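Local structure of TssK (Serratia sp. FS14, 5Y0E) at residues L46-D51 / L166-V171; I60-A65 / L151-E156; Q82-L87 / V98-P103; A185-M190 / P197-F202. The protein probably serves as a baseplate component of the bacterial type VI secretion system, where proteins of its family link the baseplate to the membrane-anchored complex. One frame throughout, in Å; residues are numbered along the deposited sequence.

Contact 1 (L46-D51 / L166-V171); sequences LTLDLD and LGVTRV
L48 holds its CG anti to the backbone N (chi1 -173°), and L50 does much the same (chi1 -159°); CB of each already faces strand 166-171, and this torsion carries the branch on toward V168. The two strands belong to facing sheets of a beta sandwich: 44-50 is an outer strand of the three-stranded sheet, while 163-174 runs inside the larger mixed one. Their axes come no closer than 9.5 Å, a spacing bridged by side chains with no hydrogen bond between the segments, and the strands run the same way at 30° to each other.

V168 is the shared partner. Its CG1 methyl receives L48 CD2 at 4.4 Å and, from two residues further along, L50 CD1 at 4.3 Å. These are loose van der Waals approaches that put one valine methyl in touch with two leucines. V168 lies in a classic beta bulge, for V168 and T169 both face V98 on the neighbouring strand. The bulge changes the usual up-and-down order, and it is T169, not V168, whose CB is directed at strand 47-50.

Around them, P188 packs on L48, and L182 of the edge strand 180-182 touches both L50 and T169. The same L50 methyl that meets V168 reaches the second residue of the bulge, CD1 of L50 standing 4.5 Å from CG2 of T169.

Contact 2 (I60-A65 / L151-E156); sequences IALNAA and LRLMLE
L153 carries this contact from its strand, reaching into the layer between the two sheets to meet I60 and L62. Start at its CB, which leaves the backbone toward segment 60-65. CG then lies anti to the carbonyl carbon (chi1 -64°), beside the backbone N, and from there the two methyls part company. CD1 takes the polar neighbour: it comes to 3.7 Å from the carbonyl oxygen of I60, a plain van der Waals approach of a methyl to an oxygen. CD2 takes the apolar one, sitting 3.6 Å from CD1 of L62 and 4.0 Å from CG of the same residue. One methyl of L153 therefore meets backbone and the other meets a side chain.

L62 answers with the same first torsion (chi1 -55°), and the two leucines cross obliquely, touching near their branched ends. I60 also starts toward L153, but the end of its side chain leads off, so that I60 makes its own nearest approach with its carbonyl oxygen. All three residues are buried, and no hydrogen bond links the segments: this is apolar filling between the layers of a beta sandwich.

L62 is wedged further by F77 of strand 74-78 and by V168 of strand 163-174, while I60 packs on L55 and pairs through its backbone with L87. On the other side of the contact, strand 142-155 lies in the mixed sheet between strands 124-131 and 96-103, where M154 packs on V99 and A101.

Contact 3 (Q82-L87 / V98-P103); sequences QAPAPL and VVLALP
The nearest thing to a flat group in this contact is the puckered ring of P84 (C-gamma exo), which meets L100 through one corner: CG stands 4.0 Å from CD1 of L100. The two side chains cross at about a right angle, so the leucine touches the ring at a point and does not lie along it. F77 of strand 74-78 and L151 of strand 142-155 also pack on P84, placing the ring among apolar neighbours from both sheets of the sandwich.

Three residues on, the chain touches strand 98-103 again. L87 and V98 reach toward each other tip to tip, with CD2 of the leucine 3.6 Å from CG1 of the valine. The first torsions aim both branches across: L87 has CG anti to its N (chi1 -180°), and V98 holds CG1 in the equivalent place (chi1 -172°), each pushing a methyl over the gap. Such reach is needed, since the alpha carbons stay well apart, CA of L87 lying 8.8 Å from CA of V98. The touching parts run nearly antiparallel, 169° apart, which is why the earlier residue of the loop meets the later one of the strand.

The strand's backbone looks elsewhere for partners: V98 and L100 bond to strand 163-174 in the mixed sheet. What remains between the segments is carbon against carbon, with no hydrogen bond across. Between these two segments the hold is apolar burial at two separate points, which gives less directional control than a hydrogen bond would.

Contact 4 (A185-M190 / P197-F202); sequences AQIPPM and PVLKTF
I187 is the bump of this contact, and the first turns of helix 197-222 supply the hollow. The tip of the isoleucine, CD1, enters a pocket bordered by three side chains: V198 CG1 stands 3.7 Å from it, L199 CD2 4.0 Å, and F202 CE2 also 4.0 Å. It comes to the phenylalanine obliquely. Further down the isoleucine, CG1 rests 3.9 Å from CB of V198, while the other branch, CG2, comes to 4.2 Å from CG of L199. The two branches of I187 thus divide the helix surface, CG1 against V198 and CG2 against L199, with CD1 in the hollow between these two and F202.

That fork is set by the first torsion (chi1 -62°), which keeps CG1 beside the backbone N and leaves CG2 anti to it. M190 adds a second, shallower fit: its CB and CG slide past L199 in the opposite direction, with CB 4.1 Å from CD1 of L199. On the helix itself, the carbonyl oxygen of V198 lies 3.5 Å above one face of the F202 ring, offset toward its rim.

The start of the helix is tied down by N196, whose OD1 accepts a hydrogen bond from the backbone N of L199. Helix 294-309 covers I187 through L294 and A295, helix 259-273 meets F202 through W266, and F45 of strand 44-50 packs on M190, so the loop is wedged between the beta sandwich and the helical bundle.

In the fold
Contacts 1, 2 and 3 all fill the space between the small sheet with its following loop and the large mixed sheet. The centres of contacts 2 and 3 are about 3 Å apart, and contact 1 lies about 7 Å from contact 2. Along the chain contact 3 falls within contact 2, and contact 2 within contact 1. Strands 142-155, 96-103 and 163-174 are successive neighbours in the mixed sheet, and 44-50 and 62-68 are neighbours in the small sheet, in keeping with this closeness. Contact 4 follows in sequence, its centre about 11 Å from that of contact 1, which it touches through P188 and P189. It marks the passage from sandwich to helices, consistent with a shell-like N-terminal domain joined to a helical neck.

Contact 1 (L46-D51 / L166-V171)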
loop_
_atom_site.group_PDB
_atom_site.type_symbol
_atom_site.label_atom_id
_atom_site.label_comp_id
_atom_site.label_asym_id
_atom_site.label_seq_id
_atom_site.Cartn_x
_atom_site.Cartn_y
_atom_site.Cartn_z
ATOM N N LEU A 46 12.385 -3.305 -15.884
ATOM C CA LEU A 46 13.009 -2.933 -14.632
ATOM C C LEU A 46 13.934 -1.759 -14.806
ATOM O O LEU A 46 14.041 -0.919 -13.923
ATOM C CB LEU A 46 13.821 -4.091 -14.076
ATOM C CG LEU A 46 13.012 -5.210 -13.495
ATOM C CD1 LEU A 46 13.885 -6.402 -13.487
ATOM C CD2 LEU A 46 12.608 -4.810 -12.104
ATOM N N THR A 47 14.648 -1.735 -15.915
ATOM C CA THR A 47 15.614 -0.706 -16.215
ATOM C C THR A 47 15.537 -0.409 -17.700
ATOM O O THR A 47 15.199 -1.277 -18.505
ATOM C CB THR A 47 17.036 -1.123 -15.826
ATOM O OG1 THR A 47 17.364 -2.375 -16.431
ATOM C CG2 THR A 47 17.153 -1.253 -14.349
ATOM N N LEU A 48 15.836 0.833 -18.050
ATOM C CA LEU A 48 15.730 1.285 -19.431
ATOM C C LEU A 48 16.627 2.496 -19.562
ATOM O O LEU A 48 16.405 3.494 -18.880
ATOM C CB LEU A 48 14.291 1.634 -19.789
ATOM C CG LEU A 48 13.987 1.961 -21.230
ATOM C CD1 LEU A 48 14.727 1.017 -22.109
ATOM C CD2 LEU A 48 12.543 1.796 -21.473
ATOM N N ASP A 49 17.649 2.405 -20.402
ATOM C CA ASP A 49 18.560 3.517 -20.617
ATOM C C ASP A 49 18.636 3.820 -22.102
ATOM O O ASP A 49 19.299 3.106 -22.859
ATOM C CB ASP A 49 19.945 3.231 -20.064
ATOM C CG ASP A 49 20.845 4.453 -20.131
ATOM O OD1 ASP A 49 20.335 5.574 -20.328
ATOM O OD2 ASP A 49 22.071 4.299 -19.987
ATOM N N LEU A 50 17.987 4.895 -22.505
ATOM C CA LEU A 50 18.034 5.314 -23.889
ATOM C C LEU A 50 19.291 6.136 -24.144
ATOM O O LEU A 50 19.692 6.958 -23.319
ATOM C CB LEU A 50 16.782 6.114 -24.211
ATOM C CG LEU A 50 16.404 6.223 -25.663
ATOM C CD1 LEU A 50 14.912 6.225 -25.742
ATOM C CD2 LEU A 50 16.979 7.504 -26.217
ATOM N N ASP A 51 19.929 5.902 -25.281
ATOM C CA ASP A 51 21.119 6.671 -25.607
ATOM C C ASP A 51 20.707 8.004 -26.207
ATOM O O ASP A 51 20.167 8.064 -27.315
ATOM C CB ASP A 51 22.033 5.924 -26.563
ATOM C CG ASP A 51 23.319 6.673 -26.801
ATOM O OD1 ASP A 51 23.907 7.186 -25.822
ATOM O OD2 ASP A 51 23.731 6.776 -27.962
ATOM N N LEU A 166 7.321 -4.418 -25.830
ATOM C CA LEU A 166 7.156 -3.449 -24.768
ATOM C C LEU A 166 7.396 -2.063 -25.342
ATOM O O LEU A 166 8.339 -1.860 -26.103
ATOM C CB LEU A 166 8.135 -3.708 -23.615
ATOM C CG LEU A 166 8.199 -5.067 -22.932
ATOM C CD1 LEU A 166 9.368 -5.112 -21.995
ATOM C CD2 LEU A 166 6.941 -5.339 -22.190
ATOM N N GLY A 167 6.566 -1.099 -24.964
ATOM C CA GLY A 167 6.724 0.240 -25.490
ATOM C C GLY A 167 7.906 0.950 -24.865
ATOM O O GLY A 167 8.127 0.879 -23.663
ATOM N N VAL A 168 8.661 1.670 -25.688
ATOM C CA VAL A 168 9.871 2.344 -25.247
ATOM C C VAL A 168 9.702 3.858 -25.218
ATOM O O VAL A 168 10.150 4.513 -24.275
ATOM C CB VAL A 168 11.070 1.945 -26.137
ATOM C CG1 VAL A 168 12.308 2.741 -25.765
ATOM C CG2 VAL A 168 11.324 0.453 -26.059
ATOM N N THR A 169 9.081 4.434 -26.245
ATOM C CA THR A 169 9.057 5.878 -26.397
ATOM C C THR A 169 8.196 6.247 -27.592
ATOM O O THR A 169 7.750 5.392 -28.358
ATOM C CB THR A 169 10.463 6.436 -26.564
ATOM O OG1 THR A 169 10.439 7.839 -26.340
ATOM C CG2 THR A 169 10.986 6.151 -27.937
ATOM N N ARG A 170 7.970 7.543 -27.740
ATOM C CA ARG A 170 7.237 8.073 -28.882
ATOM C C ARG A 170 8.032 9.195 -29.524
ATOM O O ARG A 170 8.508 10.106 -28.838
ATOM C CB ARG A 170 5.856 8.572 -28.480
ATOM C CG ARG A 170 5.227 9.519 -29.482
ATOM C CD ARG A 170 3.810 9.912 -29.067
ATOM N NE ARG A 170 2.842 8.939 -29.526
ATOM C CZ ARG A 170 1.910 9.191 -30.432
ATOM N NH1 ARG A 170 1.804 10.404 -30.956
ATOM N NH2 ARG A 170 1.072 8.233 -30.801
ATOM N N VAL A 171 8.192 9.117 -30.835
ATOM C CA VAL A 171 8.820 10.191 -31.594
ATOM C C VAL A 171 7.754 11.216 -31.941
ATOM O O VAL A 171 6.739 10.885 -32.554
ATOM C CB VAL A 171 9.504 9.668 -32.862
ATOM C CG1 VAL A 171 10.234 10.808 -33.527
ATOM C CG2 VAL A 171 10.477 8.559 -32.539
#

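Contact 2 (I60-A65 / L151-E156)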
loop_
_atom_site.group_PDB
_atom_site.type_symbol
_atom_site.label_atom_id
_atom_site.label_comp_id
_atom_site.label_asym_id
_atom_site.label_seq_id
_atom_site.Cartn_x
_atom_site.Cartn_y
_atom_site.Cartn_z
ATOM N N ILE A 60 16.909 5.685 -32.580
ATOM C CA ILE A 60 16.573 5.226 -31.242
ATOM C C ILE A 60 17.528 4.103 -30.869
ATOM O O ILE A 60 17.577 3.073 -31.540
ATOM C CB ILE A 60 15.126 4.738 -31.170
ATOM C CG1 ILE A 60 14.169 5.878 -31.492
ATOM C CG2 ILE A 60 14.859 4.170 -29.801
ATOM C CD1 ILE A 60 14.430 7.073 -30.662
ATOM N N ALA A 61 18.272 4.293 -29.797
ATOM C CA ALA A 61 19.186 3.273 -29.326
ATOM C C ALA A 61 19.070 3.110 -27.818
ATOM O O ALA A 61 19.002 4.093 -27.079
ATOM C CB ALA A 61 20.613 3.619 -29.713
ATOM N N LEU A 62 19.083 1.865 -27.362
ATOM C CA LEU A 62 19.069 1.557 -25.939
ATOM C C LEU A 62 20.478 1.250 -25.466
ATOM O O LEU A 62 21.074 0.277 -25.911
ATOM C CB LEU A 62 18.161 0.372 -25.657
ATOM C CG LEU A 62 16.772 0.615 -26.193
ATOM C CD1 LEU A 62 15.884 -0.552 -25.890
ATOM C CD2 LEU A 62 16.242 1.871 -25.574
ATOM N N ASN A 63 21.003 2.073 -24.562
ATOM C CA ASN A 63 22.254 1.729 -23.888
ATOM C C ASN A 63 22.140 0.390 -23.161
ATOM O O ASN A 63 23.019 -0.465 -23.267
ATOM C CB ASN A 63 22.636 2.825 -22.893
ATOM C CG ASN A 63 23.342 3.992 -23.536
ATOM O OD1 ASN A 63 24.070 3.835 -24.507
ATOM N ND2 ASN A 63 23.146 5.176 -22.978
ATOM N N ALA A 64 21.057 0.197 -22.415
ATOM C CA ALA A 64 20.877 -0.942 -21.532
ATOM C C ALA A 64 19.397 -1.066 -21.217
ATOM O O ALA A 64 18.659 -0.086 -21.290
ATOM C CB ALA A 64 21.681 -0.775 -20.246
ATOM N N ALA A 65 18.974 -2.271 -20.857
ATOM C CA ALA A 65 17.595 -2.494 -20.449
ATOM C C ALA A 65 17.473 -3.871 -19.818
ATOM O O ALA A 65 18.259 -4.769 -20.106
ATOM C CB ALA A 65 16.641 -2.377 -21.634
ATOM N N LEU A 151 16.201 -9.433 -29.880
ATOM C CA LEU A 151 15.405 -8.312 -29.525
ATOM C C LEU A 151 15.542 -7.313 -30.627
ATOM O O LEU A 151 16.542 -7.234 -31.285
ATOM C CB LEU A 151 15.897 -7.720 -28.229
ATOM C CG LEU A 151 15.696 -8.569 -27.006
ATOM C CD1 LEU A 151 16.245 -7.833 -25.820
ATOM C CD2 LEU A 151 14.234 -8.834 -26.825
ATOM N N ARG A 152 14.520 -6.528 -30.818
ATOM C CA ARG A 152 14.562 -5.591 -31.875
ATOM C C ARG A 152 13.739 -4.350 -31.650
ATOM O O ARG A 152 12.629 -4.424 -31.188
ATOM C CB ARG A 152 14.037 -6.293 -33.105
ATOM C CG ARG A 152 13.859 -5.384 -34.283
ATOM C CD ARG A 152 12.973 -5.967 -35.340
ATOM N NE ARG A 152 13.656 -7.039 -36.005
ATOM C CZ ARG A 152 13.319 -7.482 -37.194
ATOM N NH1 ARG A 152 12.307 -6.911 -37.817
ATOM N NH2 ARG A 152 13.971 -8.487 -37.745
ATOM N N LEU A 153 14.296 -3.188 -31.956
ATOM C CA LEU A 153 13.561 -1.945 -31.857
ATOM C C LEU A 153 12.808 -1.737 -33.143
ATOM O O LEU A 153 13.369 -1.928 -34.183
ATOM C CB LEU A 153 14.515 -0.806 -31.642
ATOM C CG LEU A 153 15.217 -0.965 -30.330
ATOM C CD1 LEU A 153 16.559 -0.307 -30.378
ATOM C CD2 LEU A 153 14.380 -0.420 -29.213
ATOM N N MET A 154 11.539 -1.393 -33.067
ATOM C CA MET A 154 10.718 -1.182 -34.239
ATOM C C MET A 154 9.530 -0.253 -34.012
ATOM O O MET A 154 9.324 0.219 -32.931
ATOM C CB MET A 154 10.243 -2.509 -34.801
ATOM C CG MET A 154 9.699 -3.488 -33.809
ATOM S SD MET A 154 8.772 -4.791 -34.592
ATOM C CE MET A 154 10.074 -5.935 -34.843
ATOM N N LEU A 155 8.767 0.030 -35.052
ATOM C CA LEU A 155 7.606 0.892 -34.933
ATOM C C LEU A 155 6.399 0.085 -34.495
ATOM O O LEU A 155 6.222 -1.059 -34.910
ATOM C CB LEU A 155 7.301 1.582 -36.261
ATOM C CG LEU A 155 8.441 2.349 -36.919
ATOM C CD1 LEU A 155 7.941 3.054 -38.145
ATOM C CD2 LEU A 155 9.043 3.327 -35.940
ATOM N N GLU A 156 5.556 0.694 -33.669
ATOM C CA GLU A 156 4.346 0.006 -33.253
ATOM C C GLU A 156 3.519 -0.418 -34.452
ATOM O O GLU A 156 2.870 -1.466 -34.421
ATOM C CB GLU A 156 3.531 0.896 -32.320
ATOM C CG GLU A 156 2.266 0.258 -31.775
ATOM C CD GLU A 156 1.447 1.226 -30.953
ATOM O OE1 GLU A 156 0.947 2.218 -31.512
ATOM O OE2 GLU A 156 1.307 1.009 -29.738
#

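Contact 3 (Q82-L87 / V98-P103)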
loop_
_atom_site.group_PDB
_atom_site.type_symbol
_atom_site.label_atom_id
_atom_site.label_comp_id
_atom_site.label_asym_id
_atom_site.label_seq_id
_atom_site.Cartn_x
_atom_site.Cartn_y
_atom_site.Cartn_z
ATOM N N GLN A 82 25.616 -5.686 -27.227
ATOM C CA GLN A 82 24.462 -6.536 -26.969
ATOM C C GLN A 82 23.130 -5.869 -27.238
ATOM O O GLN A 82 22.147 -6.576 -27.472
ATOM C CB GLN A 82 24.463 -7.017 -25.516
ATOM C CG GLN A 82 25.818 -7.079 -24.898
ATOM C CD GLN A 82 25.757 -7.324 -23.401
ATOM O OE1 GLN A 82 24.737 -7.105 -22.776
ATOM N NE2 GLN A 82 26.853 -7.781 -22.826
ATOM N N ALA A 83 23.074 -4.566 -27.267
ATOM C CA ALA A 83 21.811 -3.961 -27.540
ATOM C C ALA A 83 21.298 -4.282 -28.918
ATOM O O ALA A 83 22.010 -4.535 -29.867
ATOM C CB ALA A 83 21.918 -2.474 -27.372
ATOM N N PRO A 84 20.015 -4.127 -29.096
ATOM C CA PRO A 84 19.444 -4.328 -30.409
ATOM C C PRO A 84 19.911 -3.253 -31.374
ATOM O O PRO A 84 20.240 -2.141 -30.994
ATOM C CB PRO A 84 17.967 -4.128 -30.162
ATOM C CG PRO A 84 17.793 -4.386 -28.740
ATOM C CD PRO A 84 18.998 -3.830 -28.104
ATOM N N ALA A 85 19.890 -3.597 -32.648
ATOM C CA ALA A 85 20.258 -2.689 -33.705
ATOM C C ALA A 85 19.451 -1.439 -33.592
ATOM O O ALA A 85 18.260 -1.489 -33.495
ATOM C CB ALA A 85 19.982 -3.324 -35.038
ATOM N N PRO A 86 20.106 -0.295 -33.599
ATOM C CA PRO A 86 19.381 0.955 -33.496
ATOM C C PRO A 86 18.401 1.168 -34.621
ATOM O O PRO A 86 18.570 0.744 -35.742
ATOM C CB PRO A 86 20.484 1.985 -33.505
ATOM C CG PRO A 86 21.597 1.282 -32.854
ATOM C CD PRO A 86 21.538 -0.092 -33.417
ATOM N N LEU A 87 17.342 1.867 -34.292
ATOM C CA LEU A 87 16.307 2.092 -35.240
ATOM C C LEU A 87 16.325 3.464 -35.818
ATOM O O LEU A 87 16.159 4.437 -35.125
ATOM C CB LEU A 87 14.977 1.847 -34.583
ATOM C CG LEU A 87 13.748 2.025 -35.424
ATOM C CD1 LEU A 87 13.621 0.877 -36.377
ATOM C CD2 LEU A 87 12.558 2.052 -34.507
ATOM N N VAL A 98 7.573 3.686 -30.718
ATOM C CA VAL A 98 8.688 2.767 -30.880
ATOM C C VAL A 98 8.643 1.731 -29.765
ATOM O O VAL A 98 8.460 2.071 -28.596
ATOM C CB VAL A 98 10.022 3.528 -30.855
ATOM C CG1 VAL A 98 11.156 2.611 -31.221
ATOM C CG2 VAL A 98 9.964 4.688 -31.794
ATOM N N VAL A 99 8.855 0.472 -30.122
ATOM C CA VAL A 99 8.754 -0.638 -29.188
ATOM C C VAL A 99 10.039 -1.456 -29.164
ATOM O O VAL A 99 10.873 -1.389 -30.062
ATOM C CB VAL A 99 7.582 -1.563 -29.532
ATOM C CG1 VAL A 99 6.300 -0.794 -29.540
ATOM C CG2 VAL A 99 7.835 -2.220 -30.869
ATOM N N LEU A 100 10.181 -2.241 -28.102
ATOM C CA LEU A 100 11.158 -3.320 -28.027
ATOM C C LEU A 100 10.406 -4.617 -28.242
ATOM O O LEU A 100 9.431 -4.880 -27.548
ATOM C CB LEU A 100 11.862 -3.323 -26.677
ATOM C CG LEU A 100 12.938 -4.380 -26.459
ATOM C CD1 LEU A 100 13.929 -4.326 -27.586
ATOM C CD2 LEU A 100 13.631 -4.176 -25.135
ATOM N N ALA A 101 10.788 -5.377 -29.245
ATOM C CA ALA A 101 10.049 -6.564 -29.567
ATOM C C ALA A 101 10.832 -7.842 -29.689
ATOM O O ALA A 101 12.011 -7.842 -29.830
ATOM C CB ALA A 101 9.266 -6.330 -30.829
ATOM N N LEU A 102 10.117 -8.944 -29.642
ATOM C CA LEU A 102 10.705 -10.250 -29.733
ATOM C C LEU A 102 9.698 -11.130 -30.369
ATOM O O LEU A 102 8.540 -11.011 -30.102
ATOM C CB LEU A 102 11.011 -10.783 -28.351
ATOM C CG LEU A 102 11.640 -12.158 -28.346
ATOM C CD1 LEU A 102 13.088 -12.033 -28.744
ATOM C CD2 LEU A 102 11.493 -12.828 -26.999
ATOM N N PRO A 103 10.139 -12.027 -31.225
ATOM C CA PRO A 103 9.228 -12.930 -31.894
ATOM C C PRO A 103 8.698 -13.945 -30.936
ATOM O O PRO A 103 9.364 -14.310 -30.015
ATOM C CB PRO A 103 10.118 -13.624 -32.894
ATOM C CG PRO A 103 11.234 -12.704 -33.095
ATOM C CD PRO A 103 11.486 -12.114 -31.770
#

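Contact 4 (A185-M190 / P197-F202)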
loop_
_atom_site.group_PDB
_atom_site.type_symbol
_atom_site.label_atom_id
_atom_site.label_comp_id
_atom_site.label_asym_id
_atom_site.label_seq_id
_atom_site.Cartn_x
_atom_site.Cartn_y
_atom_site.Cartn_z
ATOM N N ALA A 185 6.644 12.509 -21.870
ATOM C CA ALA A 185 5.602 12.211 -20.909
ATOM C C ALA A 185 5.191 10.757 -20.930
ATOM O O ALA A 185 4.572 10.297 -19.971
ATOM C CB ALA A 185 4.371 13.080 -21.158
ATOM N N GLN A 186 5.503 10.027 -21.992
ATOM C CA GLN A 186 5.077 8.645 -22.082
ATOM C C GLN A 186 5.927 7.775 -21.172
ATOM O O GLN A 186 7.134 7.981 -21.037
ATOM C CB GLN A 186 5.144 8.152 -23.518
ATOM C CG GLN A 186 4.163 8.868 -24.425
ATOM C CD GLN A 186 2.841 9.211 -23.739
ATOM O OE1 GLN A 186 1.942 8.377 -23.649
ATOM N NE2 GLN A 186 2.714 10.454 -23.271
ATOM N N ILE A 187 5.273 6.833 -20.509
ATOM C CA ILE A 187 5.902 5.968 -19.528
ATOM C C ILE A 187 5.840 4.542 -20.050
ATOM O O ILE A 187 4.755 4.028 -20.309
ATOM C CB ILE A 187 5.222 6.062 -18.154
ATOM C CG1 ILE A 187 5.345 7.475 -17.614
ATOM C CG2 ILE A 187 5.832 5.070 -17.209
ATOM C CD1 ILE A 187 4.356 7.790 -16.554
ATOM N N PRO A 188 6.962 3.866 -20.199
ATOM C CA PRO A 188 6.944 2.468 -20.623
ATOM C C PRO A 188 6.269 1.593 -19.585
ATOM O O PRO A 188 6.165 1.971 -18.411
ATOM C CB PRO A 188 8.431 2.122 -20.751
ATOM C CG PRO A 188 9.131 3.414 -20.788
ATOM C CD PRO A 188 8.319 4.383 -20.013
ATOM N N PRO A 189 5.777 0.423 -19.972
ATOM C CA PRO A 189 5.353 -0.552 -18.964
ATOM C C PRO A 189 6.529 -0.884 -18.065
ATOM O O PRO A 189 7.579 -1.310 -18.529
ATOM C CB PRO A 189 4.904 -1.746 -19.802
ATOM C CG PRO A 189 5.614 -1.586 -21.090
ATOM C CD PRO A 189 5.664 -0.118 -21.328
ATOM N N MET A 190 6.362 -0.629 -16.780
ATOM C CA MET A 190 7.457 -0.627 -15.829
ATOM C C MET A 190 7.211 -1.669 -14.760
ATOM O O MET A 190 6.095 -1.806 -14.268
ATOM C CB MET A 190 7.619 0.726 -15.169
ATOM C CG MET A 190 8.144 1.809 -16.076
ATOM S SD MET A 190 9.630 1.354 -16.922
ATOM C CE MET A 190 10.774 1.444 -15.583
ATOM N N PRO A 197 11.996 7.837 -14.537
ATOM C CA PRO A 197 12.024 9.157 -13.891
ATOM C C PRO A 197 10.656 9.783 -13.706
ATOM O O PRO A 197 10.448 10.512 -12.736
ATOM C CB PRO A 197 12.895 9.981 -14.840
ATOM C CG PRO A 197 12.777 9.269 -16.157
ATOM C CD PRO A 197 12.674 7.821 -15.834
ATOM N N VAL A 198 9.708 9.533 -14.587
ATOM C CA VAL A 198 8.436 10.210 -14.447
ATOM C C VAL A 198 7.684 9.675 -13.243
ATOM O O VAL A 198 7.181 10.437 -12.417
ATOM C CB VAL A 198 7.607 10.085 -15.736
ATOM C CG1 VAL A 198 6.282 10.790 -15.564
ATOM C CG2 VAL A 198 8.359 10.675 -16.890
ATOM N N LEU A 199 7.600 8.353 -13.120
ATOM C CA LEU A 199 7.038 7.769 -11.912
ATOM C C LEU A 199 7.727 8.294 -10.660
ATOM O O LEU A 199 7.066 8.631 -9.679
ATOM C CB LEU A 199 7.117 6.243 -11.977
ATOM C CG LEU A 199 6.298 5.580 -13.085
ATOM C CD1 LEU A 199 6.458 4.092 -13.053
ATOM C CD2 LEU A 199 4.846 5.941 -13.015
ATOM N N LYS A 200 9.048 8.408 -10.678
ATOM C CA LYS A 200 9.717 8.849 -9.462
ATOM C C LYS A 200 9.270 10.241 -9.062
ATOM O O LYS A 200 9.105 10.527 -7.877
ATOM C CB LYS A 200 11.237 8.820 -9.614
ATOM C CG LYS A 200 11.863 7.446 -9.631
ATOM C CD LYS A 200 13.360 7.538 -9.476
ATOM C CE LYS A 200 13.761 8.110 -8.125
ATOM N NZ LYS A 200 15.235 8.238 -7.949
ATOM N N THR A 201 9.072 11.124 -10.027
ATOM C CA THR A 201 8.689 12.471 -9.651
ATOM C C THR A 201 7.219 12.560 -9.246
ATOM O O THR A 201 6.874 13.393 -8.424
ATOM C CB THR A 201 9.028 13.446 -10.783
ATOM O OG1 THR A 201 8.533 12.935 -12.004
ATOM C CG2 THR A 201 10.528 13.586 -10.923
ATOM N N PHE A 202 6.348 11.717 -9.784
ATOM C CA PHE A 202 5.014 11.588 -9.210
ATOM C C PHE A 202 5.095 11.354 -7.712
ATOM O O PHE A 202 4.431 12.031 -6.923
ATOM C CB PHE A 202 4.251 10.435 -9.852
ATOM C CG PHE A 202 3.781 10.702 -11.233
ATOM C CD1 PHE A 202 3.417 11.971 -11.629
ATOM C CD2 PHE A 202 3.672 9.679 -12.141
ATOM C CE1 PHE A 202 2.965 12.203 -12.901
ATOM C CE2 PHE A 202 3.231 9.923 -13.424
ATOM C CZ PHE A 202 2.881 11.177 -13.794
#